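Local coordinates for protein esterase (Rhizomucor miehei CAU432, PDB 4WY8) that probably hydrolyses carboxylic ester bonds as a carboxylesterase of the alpha/beta hydrolase fold, at residues 54-59 / 149-154; 81-86 / 140-145; 102-107 / 113-118; 252-257 / 307-312. All coordinates share one frame; numbering follows the deposited sequence.

Interaction 1: 54-59 / 149-154; sequences EEKTIN and KSINVD
A lysine carries the whole strand side of this contact, yet it makes no hydrogen bond across it. Lys56 stands on the edge strand 51-59 and reaches toward the end of helix 145-150. Its NZ comes to 4.4 Å from Ser150 OG, too far for a hydrogen bond. The Ser150 hydroxyl is bonded instead to Asn147 O, one turn back in its own helix. Lower on the same side chain, Lys56 CD lies 4.5 Å from Ile151 CG2, a loose apolar approach. The first torsion of Lys56 sets CG anti to the backbone N (chi1 -176°). The second, 104°, lies away from a staggered value, and the chain then runs on extended to the amine.

Ile151 is where the helix stops. Asn152 follows with positive phi and is the C-prime residue of a Schellman motif, in which Asn152 N bonds Lys149 O at 3.1 Å and Val153 N bonds Ala148 O. The indole of Trp141 touches both Lys56 and Ser150. Ile151 itself is buried and packs on Ile116 of the central sheet. The contact joins the outermost strand to a helix terminus through a lysine whose methylene and amine both stay at 4.4 to 4.5 Å, which implies loose van der Waals contact and no polar pairing across it.

Interaction 2: 81-86 / 140-145; sequences LPPIVF and VWVAKE
This is a buried apolar contact between a strand and a helix that packs on the central sheet of the alpha/beta hydrolase fold. Pro83 and Val85 of strand 83-87 meet Val142 near the end of helix 130-143. Two residues apart on the strand, Pro83 and Val85 both point their CB atoms at the helix. Ile84 between them points away and packs on strand 159-163. The backbones are nearest at Pro83 and Val142, with CA atoms 8.1 Å apart.

Val142 is the one helix residue that touches the strand here, and its two methyls divide the work. CG1 is anti to the backbone N (chi1 175°) and goes to the proline. CG2 is anti to the carbonyl carbon and goes to the valine. No hydrogen bond crosses the contact. Val142 also packs on Ile116 of the neighbouring strand 114-118 and on Leu158, so the one side chain spans two adjacent strands. The helix ends close by, where Lys144 takes the N-cap position of helix 145-150. On the sheet side, Val85 CG2 approaches Val142 CG2 at 4.3 Å. The closer touch is on the proline ring, where Pro83 CB lies 4.0 Å from Val142 CG1.

Interaction 3: 102-107 / 113-118; sequences RTVYEL and AAVIFV
Val104 of helix 101-111 packs into the side chains of Val115 and Phe117 on strand 114-118. The two elements are the helix and the second strand of a beta-alpha-beta unit that starts at strand 83-87, part of the alpha/beta hydrolase fold. Only a short connection separates them, and they run nearly antiparallel, at 153°, with axes 8.9 Å apart at the closest.

The aliphatic contacts come first. Val104 CG1 meets Val115 CG1 at 4.1 Å. Both methyls are anti to their own backbone N. Leu107, one turn further along the helix, adds CD2 at 4.3 Å from Val115 CG2. Val115 is therefore touched on both methyls, one by each helix residue. Thr71 of strand 65-73 packs on Val104 and Val115 as well.

The aromatic contact uses the other methyl of Val104. The valine and phenylalanine side chains cross at about a right angle. Phe117 has CG anti to the backbone N (chi1 -167°), and its ring also meets the ring of His88, with the planes nearly parallel.

No hydrogen bond crosses between the segments. Two polar side chains of the helix bond elsewhere: Thr103 OG1 goes to Phe294 O, and Arg102 NE to Ala297 O. The closest touch meets the phenyl ring obliquely, with Val104 CG2 3.7 Å from Phe117 CD2 and 4.0 Å from Phe117 CE2.

Interaction 4: 252-257 / 307-312; sequences RALVIT and LDHIVA
Ile310 meets two strand side chains, Leu254 and Ile256, through the same atom, CG1. Its first torsion (chi1 -71°) puts CG1 anti to the carbonyl carbon. The chain then runs on extended, with CD1 on the side of Ile256. Ile256 sends its own CD1 forward to the helix. Ile256 CD1 lies 3.7 Å from Ile310 CG1 and 4.0 Å from Ile310 CD1.

Leu254 approaches in another way. Its CG is anti to the backbone N (chi1 171°), and its two methyls part. CD2 rests against Ile310, 4.0 Å from Ile310 CG1 and equally close to Ile310 CA, with the two side chains at about a right angle. CD1 goes to the imidazole of His309, a looser approach of 4.5 Å to NE2.

The contact places helix 301-322, the last helix of the alpha/beta hydrolase fold, against strand 253-258 of the central sheet. Strand and helix run almost antiparallel, at 168°, with axes 10.6 Å apart. Ile310 also packs on Ile191 of the neighbouring strand 188-191, while Trp313 packs on Leu254.

His309 turns the contact toward the dimer interface. Its ND1 is hydrogen-bonded to Tyr286 OH, which limits the ring's rotation, and the ring stacks on His309 of the second subunit. Asp308 beside it forms a salt bridge with Lys316 of the second subunit.

From the N terminus, strand 51-59 comes first and closes the longest loop, with 149-154 in interaction 1. Interaction 2 is nested inside that loop, and interaction 3 inside the loop of interaction 2. Interaction 4 follows in series, nearer the C terminus. All four reach the same mixed sheet. Interactions 1 and 2 are joined by backbone bonds of Asn152 and Asp154 with Leu81. Interactions 2 and 3 share the neighbouring strands 83-87 and 114-118. Interaction 4 lies about 25 Å from interaction 1, centre to centre, but touches interaction 3, where Leu307 packs on Glu106. This ties helix 101-111 to helix 301-322.

Interaction 1: 54-59 / 149-154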
# COMPACT_ATOMS: atom_id res chain seq x y z
N GLU A 54 -26.25 1.72 -15.10
CA GLU A 54 -27.59 2.24 -14.89
C GLU A 54 -27.53 3.70 -14.51
O GLU A 54 -26.76 4.09 -13.63
CB GLU A 54 -28.32 1.44 -13.79
CG GLU A 54 -29.60 2.14 -13.26
CD GLU A 54 -30.34 1.34 -12.17
OE1 GLU A 54 -31.45 1.77 -11.76
OE2 GLU A 54 -29.78 0.33 -11.67
N GLU A 55 -28.37 4.52 -15.14
CA GLU A 55 -28.43 5.93 -14.76
C GLU A 55 -29.67 6.08 -13.88
O GLU A 55 -30.76 5.65 -14.26
CB GLU A 55 -28.47 6.87 -15.98
CG GLU A 55 -27.22 6.83 -16.89
CD GLU A 55 -26.05 7.67 -16.35
OE1 GLU A 55 -26.19 8.27 -15.28
OE2 GLU A 55 -24.98 7.71 -17.01
N LYS A 56 -29.48 6.64 -12.70
CA LYS A 56 -30.52 6.71 -11.68
C LYS A 56 -30.69 8.11 -11.13
O LYS A 56 -29.72 8.75 -10.75
CB LYS A 56 -30.21 5.74 -10.54
CG LYS A 56 -31.31 5.67 -9.48
CD LYS A 56 -32.16 4.43 -9.58
CE LYS A 56 -33.37 4.57 -8.65
NZ LYS A 56 -34.28 3.40 -8.72
N THR A 57 -31.93 8.59 -11.05
CA THR A 57 -32.16 9.91 -10.51
C THR A 57 -32.82 9.80 -9.16
O THR A 57 -33.84 9.13 -9.02
CB THR A 57 -33.07 10.76 -11.42
OG1 THR A 57 -32.40 11.02 -12.66
CG2 THR A 57 -33.40 12.08 -10.75
N ILE A 58 -32.25 10.44 -8.14
CA ILE A 58 -32.98 10.47 -6.89
C ILE A 58 -33.53 11.89 -6.77
O ILE A 58 -32.82 12.88 -6.95
CB ILE A 58 -32.11 10.01 -5.69
CG1 ILE A 58 -30.88 10.87 -5.46
CG2 ILE A 58 -31.65 8.57 -5.91
CD1 ILE A 58 -29.96 10.26 -4.38
N ASN A 59 -34.83 11.96 -6.50
CA ASN A 59 -35.60 13.20 -6.41
C ASN A 59 -35.78 13.70 -4.98
O ASN A 59 -36.42 13.03 -4.17
CB ASN A 59 -36.98 13.00 -7.05
CG ASN A 59 -36.89 12.71 -8.53
OD1 ASN A 59 -36.55 13.58 -9.33
ND2 ASN A 59 -37.17 11.47 -8.91
N LYS A 149 -32.40 -2.19 -1.38
CA LYS A 149 -33.04 -3.31 -2.05
C LYS A 149 -33.36 -2.99 -3.48
O LYS A 149 -33.16 -3.83 -4.36
CB LYS A 149 -34.36 -3.74 -1.39
CG LYS A 149 -34.25 -4.83 -0.35
CD LYS A 149 -35.66 -5.31 0.01
CE LYS A 149 -35.63 -6.59 0.85
NZ LYS A 149 -36.97 -6.85 1.47
N SER A 150 -33.82 -1.77 -3.73
CA SER A 150 -34.17 -1.39 -5.09
C SER A 150 -32.99 -1.44 -6.06
O SER A 150 -33.18 -1.65 -7.24
CB SER A 150 -34.77 0.01 -5.10
OG SER A 150 -33.73 0.98 -5.10
N ILE A 151 -31.77 -1.22 -5.57
CA ILE A 151 -30.63 -1.31 -6.50
C ILE A 151 -29.73 -2.50 -6.20
O ILE A 151 -28.59 -2.52 -6.63
CB ILE A 151 -29.78 -0.00 -6.48
CG1 ILE A 151 -29.22 0.28 -5.08
CG2 ILE A 151 -30.61 1.17 -6.96
CD1 ILE A 151 -28.17 1.39 -5.06
N ASN A 152 -30.26 -3.50 -5.48
CA ASN A 152 -29.52 -4.71 -5.14
C ASN A 152 -28.12 -4.49 -4.56
O ASN A 152 -27.16 -5.14 -4.99
CB ASN A 152 -29.40 -5.62 -6.37
CG ASN A 152 -30.61 -6.53 -6.55
OD1 ASN A 152 -31.12 -7.10 -5.59
ND2 ASN A 152 -31.08 -6.65 -7.79
N VAL A 153 -28.02 -3.63 -3.55
CA VAL A 153 -26.80 -3.47 -2.78
C VAL A 153 -27.08 -3.70 -1.29
O VAL A 153 -28.23 -3.62 -0.85
CB VAL A 153 -26.16 -2.07 -2.99
CG1 VAL A 153 -25.95 -1.79 -4.47
CG2 VAL A 153 -27.01 -0.99 -2.35
N ASP A 154 -26.03 -4.01 -0.55
CA ASP A 154 -26.11 -4.25 0.90
C ASP A 154 -25.62 -3.05 1.69
O ASP A 154 -24.42 -2.81 1.81
CB ASP A 154 -25.30 -5.48 1.27
CG ASP A 154 -25.25 -5.73 2.76
OD1 ASP A 154 -25.87 -5.00 3.57
OD2 ASP A 154 -24.56 -6.71 3.14

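Interaction 2: 81-86 / 140-145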
# COMPACT_ATOMS: atom_id res chain seq x y z
N LEU A 81 -24.74 -6.64 -3.84
CA LEU A 81 -23.32 -6.28 -3.83
C LEU A 81 -23.00 -5.21 -2.78
O LEU A 81 -23.88 -4.44 -2.37
CB LEU A 81 -22.92 -5.75 -5.21
CG LEU A 81 -23.19 -6.71 -6.38
CD1 LEU A 81 -22.84 -6.04 -7.70
CD2 LEU A 81 -22.45 -8.04 -6.18
N PRO A 82 -21.73 -5.16 -2.33
CA PRO A 82 -21.38 -3.99 -1.50
C PRO A 82 -21.42 -2.70 -2.32
O PRO A 82 -21.05 -2.68 -3.49
CB PRO A 82 -19.95 -4.29 -1.01
CG PRO A 82 -19.44 -5.45 -1.87
CD PRO A 82 -20.67 -6.19 -2.37
N PRO A 83 -21.91 -1.62 -1.71
CA PRO A 83 -21.96 -0.37 -2.46
C PRO A 83 -20.76 0.51 -2.14
O PRO A 83 -20.35 0.64 -0.98
CB PRO A 83 -23.27 0.26 -1.98
CG PRO A 83 -23.40 -0.20 -0.55
CD PRO A 83 -22.67 -1.54 -0.44
N ILE A 84 -20.16 1.04 -3.19
CA ILE A 84 -19.11 2.02 -3.06
C ILE A 84 -19.62 3.32 -3.63
O ILE A 84 -19.82 3.44 -4.83
CB ILE A 84 -17.85 1.60 -3.83
CG1 ILE A 84 -17.32 0.26 -3.32
CG2 ILE A 84 -16.75 2.68 -3.77
CD1 ILE A 84 -16.14 -0.27 -4.14
N VAL A 85 -19.83 4.31 -2.77
CA VAL A 85 -20.25 5.61 -3.23
C VAL A 85 -19.01 6.44 -3.53
O VAL A 85 -18.18 6.70 -2.65
CB VAL A 85 -21.13 6.32 -2.19
CG1 VAL A 85 -21.70 7.58 -2.80
CG2 VAL A 85 -22.27 5.40 -1.75
N PHE A 86 -18.89 6.86 -4.78
CA PHE A 86 -17.65 7.41 -5.30
C PHE A 86 -17.82 8.88 -5.63
O PHE A 86 -18.76 9.26 -6.32
CB PHE A 86 -17.19 6.62 -6.54
CG PHE A 86 -15.81 6.95 -6.99
CD1 PHE A 86 -15.58 8.02 -7.85
CD2 PHE A 86 -14.73 6.18 -6.57
CE1 PHE A 86 -14.29 8.34 -8.27
CE2 PHE A 86 -13.43 6.50 -6.99
CZ PHE A 86 -13.22 7.58 -7.85
N VAL A 140 -26.97 8.96 2.18
CA VAL A 140 -28.17 8.75 2.99
C VAL A 140 -29.21 7.97 2.22
O VAL A 140 -29.87 7.08 2.77
CB VAL A 140 -28.77 10.10 3.47
CG1 VAL A 140 -30.16 9.89 4.08
CG2 VAL A 140 -27.84 10.77 4.46
N TRP A 141 -29.36 8.30 0.94
CA TRP A 141 -30.29 7.58 0.07
C TRP A 141 -29.89 6.11 -0.08
O TRP A 141 -30.72 5.22 0.08
CB TRP A 141 -30.38 8.26 -1.29
CG TRP A 141 -31.50 7.74 -2.15
CD1 TRP A 141 -32.76 8.25 -2.26
CD2 TRP A 141 -31.46 6.61 -3.04
NE1 TRP A 141 -33.50 7.51 -3.13
CE2 TRP A 141 -32.73 6.49 -3.63
CE3 TRP A 141 -30.47 5.67 -3.38
CZ2 TRP A 141 -33.04 5.49 -4.56
CZ3 TRP A 141 -30.78 4.67 -4.30
CH2 TRP A 141 -32.06 4.59 -4.87
N VAL A 142 -28.61 5.85 -0.38
CA VAL A 142 -28.14 4.48 -0.55
C VAL A 142 -28.25 3.64 0.73
O VAL A 142 -28.60 2.45 0.67
CB VAL A 142 -26.65 4.43 -1.06
CG1 VAL A 142 -26.13 2.99 -1.12
CG2 VAL A 142 -26.53 5.08 -2.44
N ALA A 143 -27.99 4.24 1.88
CA ALA A 143 -28.00 3.50 3.16
C ALA A 143 -29.40 3.05 3.61
O ALA A 143 -29.55 2.15 4.44
CB ALA A 143 -27.38 4.33 4.24
N LYS A 144 -30.43 3.69 3.06
CA LYS A 144 -31.81 3.40 3.42
C LYS A 144 -32.23 2.03 2.85
O LYS A 144 -32.07 1.77 1.65
CB LYS A 144 -32.67 4.55 2.89
CG LYS A 144 -33.89 4.90 3.69
CD LYS A 144 -34.38 6.27 3.20
CE LYS A 144 -35.62 6.77 3.93
NZ LYS A 144 -35.92 8.19 3.59
N GLU A 145 -32.78 1.17 3.71
CA GLU A 145 -33.01 -0.24 3.37
C GLU A 145 -33.75 -0.51 2.08
O GLU A 145 -33.32 -1.31 1.24
CB GLU A 145 -33.80 -0.93 4.49
CG GLU A 145 -33.93 -2.44 4.27
CD GLU A 145 -34.90 -3.11 5.23
OE1 GLU A 145 -35.60 -2.39 5.99
OE2 GLU A 145 -34.96 -4.36 5.22

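Interaction 3: 102-107 / 113-118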
# COMPACT_ATOMS: atom_id res chain seq x y z
N ARG A 102 -12.39 5.00 -16.56
CA ARG A 102 -11.40 3.93 -16.45
C ARG A 102 -11.31 3.44 -15.00
O ARG A 102 -11.47 2.25 -14.69
CB ARG A 102 -10.05 4.45 -16.98
CG ARG A 102 -8.86 3.51 -16.73
CD ARG A 102 -8.87 2.31 -17.63
NE ARG A 102 -8.76 2.73 -19.03
CZ ARG A 102 -8.64 1.90 -20.06
NH1 ARG A 102 -8.60 0.58 -19.86
NH2 ARG A 102 -8.55 2.38 -21.28
N THR A 103 -11.07 4.39 -14.09
CA THR A 103 -10.94 4.09 -12.68
C THR A 103 -12.17 3.36 -12.12
O THR A 103 -12.05 2.34 -11.43
CB THR A 103 -10.71 5.39 -11.90
OG1 THR A 103 -9.51 6.02 -12.37
CG2 THR A 103 -10.62 5.10 -10.41
N VAL A 104 -13.34 3.89 -12.45
CA VAL A 104 -14.60 3.36 -11.94
C VAL A 104 -14.92 1.97 -12.50
O VAL A 104 -15.30 1.06 -11.74
CB VAL A 104 -15.76 4.35 -12.27
CG1 VAL A 104 -17.10 3.67 -12.13
CG2 VAL A 104 -15.67 5.60 -11.35
N TYR A 105 -14.73 1.76 -13.79
CA TYR A 105 -15.00 0.43 -14.37
C TYR A 105 -14.06 -0.60 -13.77
O TYR A 105 -14.50 -1.71 -13.37
CB TYR A 105 -14.86 0.43 -15.90
CG TYR A 105 -16.01 1.08 -16.66
CD1 TYR A 105 -16.84 2.02 -16.06
CD2 TYR A 105 -16.25 0.75 -18.00
CE1 TYR A 105 -17.88 2.63 -16.78
CE2 TYR A 105 -17.29 1.34 -18.73
CZ TYR A 105 -18.10 2.28 -18.11
OH TYR A 105 -19.14 2.88 -18.80
N GLU A 106 -12.77 -0.23 -13.64
CA GLU A 106 -11.80 -1.17 -13.04
C GLU A 106 -12.13 -1.50 -11.57
O GLU A 106 -12.06 -2.65 -11.15
CB GLU A 106 -10.37 -0.60 -13.12
CG GLU A 106 -9.73 -0.67 -14.50
CD GLU A 106 -9.41 -2.10 -14.99
OE1 GLU A 106 -9.35 -3.05 -14.16
OE2 GLU A 106 -9.20 -2.26 -16.21
N LEU A 107 -12.46 -0.48 -10.79
CA LEU A 107 -12.83 -0.68 -9.40
C LEU A 107 -14.07 -1.59 -9.30
O LEU A 107 -14.14 -2.51 -8.50
CB LEU A 107 -13.10 0.67 -8.75
CG LEU A 107 -13.44 0.69 -7.26
CD1 LEU A 107 -12.32 0.07 -6.36
CD2 LEU A 107 -13.80 2.11 -6.82
N ALA A 113 -18.24 -4.89 -6.98
CA ALA A 113 -19.08 -4.02 -6.17
C ALA A 113 -19.97 -3.23 -7.08
O ALA A 113 -19.74 -3.18 -8.30
CB ALA A 113 -18.22 -3.10 -5.33
N ALA A 114 -21.01 -2.63 -6.52
CA ALA A 114 -21.76 -1.60 -7.22
C ALA A 114 -21.10 -0.27 -6.92
O ALA A 114 -21.08 0.17 -5.77
CB ALA A 114 -23.24 -1.57 -6.80
N VAL A 115 -20.53 0.37 -7.94
CA VAL A 115 -19.98 1.69 -7.70
C VAL A 115 -21.06 2.73 -8.01
O VAL A 115 -21.63 2.77 -9.11
CB VAL A 115 -18.71 1.94 -8.53
CG1 VAL A 115 -18.18 3.29 -8.24
CG2 VAL A 115 -17.65 0.90 -8.17
N ILE A 116 -21.36 3.52 -7.00
CA ILE A 116 -22.38 4.55 -7.11
C ILE A 116 -21.70 5.91 -7.24
O ILE A 116 -21.22 6.49 -6.27
CB ILE A 116 -23.32 4.48 -5.91
CG1 ILE A 116 -23.96 3.08 -5.88
CG2 ILE A 116 -24.39 5.54 -6.00
CD1 ILE A 116 -24.61 2.73 -4.57
N PHE A 117 -21.66 6.37 -8.48
CA PHE A 117 -20.99 7.58 -8.89
C PHE A 117 -21.92 8.79 -8.79
O PHE A 117 -22.91 8.89 -9.50
CB PHE A 117 -20.48 7.40 -10.34
CG PHE A 117 -19.50 8.45 -10.79
CD1 PHE A 117 -19.94 9.60 -11.44
CD2 PHE A 117 -18.13 8.27 -10.59
CE1 PHE A 117 -19.03 10.56 -11.88
CE2 PHE A 117 -17.23 9.23 -11.00
CZ PHE A 117 -17.68 10.38 -11.65
N VAL A 118 -21.61 9.72 -7.90
CA VAL A 118 -22.46 10.86 -7.74
C VAL A 118 -22.05 11.96 -8.71
O VAL A 118 -20.90 12.43 -8.66
CB VAL A 118 -22.38 11.40 -6.30
CG1 VAL A 118 -23.29 12.60 -6.15
CG2 VAL A 118 -22.75 10.29 -5.32

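Interaction 4: 252-257 / 307-312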
# COMPACT_ATOMS: atom_id res chain seq x y z
N ARG A 252 -13.50 3.62 9.53
CA ARG A 252 -12.23 2.99 9.14
C ARG A 252 -11.70 3.58 7.81
O ARG A 252 -12.44 3.69 6.83
CB ARG A 252 -12.46 1.47 9.02
CG ARG A 252 -11.31 0.65 8.49
CD ARG A 252 -11.73 -0.85 8.40
NE ARG A 252 -11.01 -1.56 7.34
CZ ARG A 252 -9.82 -2.13 7.50
NH1 ARG A 252 -9.23 -2.07 8.69
NH2 ARG A 252 -9.22 -2.73 6.48
N ALA A 253 -10.44 4.01 7.81
CA ALA A 253 -9.94 4.87 6.74
C ALA A 253 -8.69 4.33 6.05
O ALA A 253 -7.79 3.80 6.70
CB ALA A 253 -9.63 6.26 7.29
N LEU A 254 -8.65 4.51 4.73
CA LEU A 254 -7.44 4.29 3.93
C LEU A 254 -7.08 5.60 3.25
O LEU A 254 -7.87 6.14 2.48
CB LEU A 254 -7.66 3.16 2.91
CG LEU A 254 -6.57 2.91 1.84
CD1 LEU A 254 -5.24 2.53 2.47
CD2 LEU A 254 -7.02 1.84 0.79
N VAL A 255 -5.91 6.14 3.59
CA VAL A 255 -5.46 7.41 3.05
C VAL A 255 -4.23 7.15 2.20
O VAL A 255 -3.21 6.65 2.69
CB VAL A 255 -5.14 8.43 4.17
CG1 VAL A 255 -4.77 9.82 3.59
CG2 VAL A 255 -6.34 8.56 5.09
N ILE A 256 -4.35 7.45 0.91
CA ILE A 256 -3.27 7.19 -0.04
C ILE A 256 -2.72 8.50 -0.57
O ILE A 256 -3.48 9.33 -1.09
CB ILE A 256 -3.75 6.30 -1.21
CG1 ILE A 256 -4.11 4.91 -0.69
CG2 ILE A 256 -2.66 6.13 -2.27
CD1 ILE A 256 -5.00 4.16 -1.64
N THR A 257 -1.41 8.70 -0.44
CA THR A 257 -0.81 9.94 -0.95
C THR A 257 0.25 9.65 -2.02
O THR A 257 0.80 8.52 -2.09
CB THR A 257 -0.14 10.78 0.19
OG1 THR A 257 0.85 9.99 0.87
CG2 THR A 257 -1.19 11.29 1.19
N LEU A 307 -5.14 0.30 -7.19
CA LEU A 307 -6.50 -0.26 -7.16
C LEU A 307 -6.55 -1.67 -6.56
O LEU A 307 -7.49 -2.00 -5.84
CB LEU A 307 -7.12 -0.26 -8.56
CG LEU A 307 -7.55 1.11 -9.08
CD1 LEU A 307 -8.36 0.89 -10.32
CD2 LEU A 307 -8.38 1.85 -8.04
N ASP A 308 -5.56 -2.51 -6.86
CA ASP A 308 -5.53 -3.84 -6.24
C ASP A 308 -5.41 -3.74 -4.70
O ASP A 308 -6.03 -4.50 -3.94
CB ASP A 308 -4.38 -4.67 -6.82
CG ASP A 308 -4.64 -5.12 -8.27
OD1 ASP A 308 -5.82 -5.13 -8.70
OD2 ASP A 308 -3.64 -5.44 -8.97
N HIS A 309 -4.60 -2.79 -4.25
CA HIS A 309 -4.47 -2.48 -2.84
C HIS A 309 -5.78 -2.04 -2.19
O HIS A 309 -6.21 -2.59 -1.16
CB HIS A 309 -3.41 -1.41 -2.67
CG HIS A 309 -3.11 -1.09 -1.25
ND1 HIS A 309 -2.18 -0.13 -0.90
CD2 HIS A 309 -3.59 -1.61 -0.10
CE1 HIS A 309 -2.10 -0.08 0.43
NE2 HIS A 309 -2.94 -0.96 0.93
N ILE A 310 -6.42 -1.04 -2.79
CA ILE A 310 -7.71 -0.57 -2.33
C ILE A 310 -8.72 -1.71 -2.23
O ILE A 310 -9.47 -1.80 -1.26
CB ILE A 310 -8.28 0.52 -3.28
CG1 ILE A 310 -7.46 1.82 -3.14
CG2 ILE A 310 -9.74 0.83 -2.99
CD1 ILE A 310 -7.78 2.83 -4.21
N VAL A 311 -8.73 -2.58 -3.23
CA VAL A 311 -9.64 -3.70 -3.22
C VAL A 311 -9.34 -4.66 -2.09
O VAL A 311 -10.26 -5.13 -1.41
CB VAL A 311 -9.61 -4.43 -4.57
CG1 VAL A 311 -10.41 -5.76 -4.48
CG2 VAL A 311 -10.17 -3.53 -5.64
N ALA A 312 -8.06 -4.96 -1.85
CA ALA A 312 -7.70 -5.83 -0.72
C ALA A 312 -8.19 -5.25 0.62
O ALA A 312 -8.73 -5.95 1.49
CB ALA A 312 -6.19 -6.06 -0.68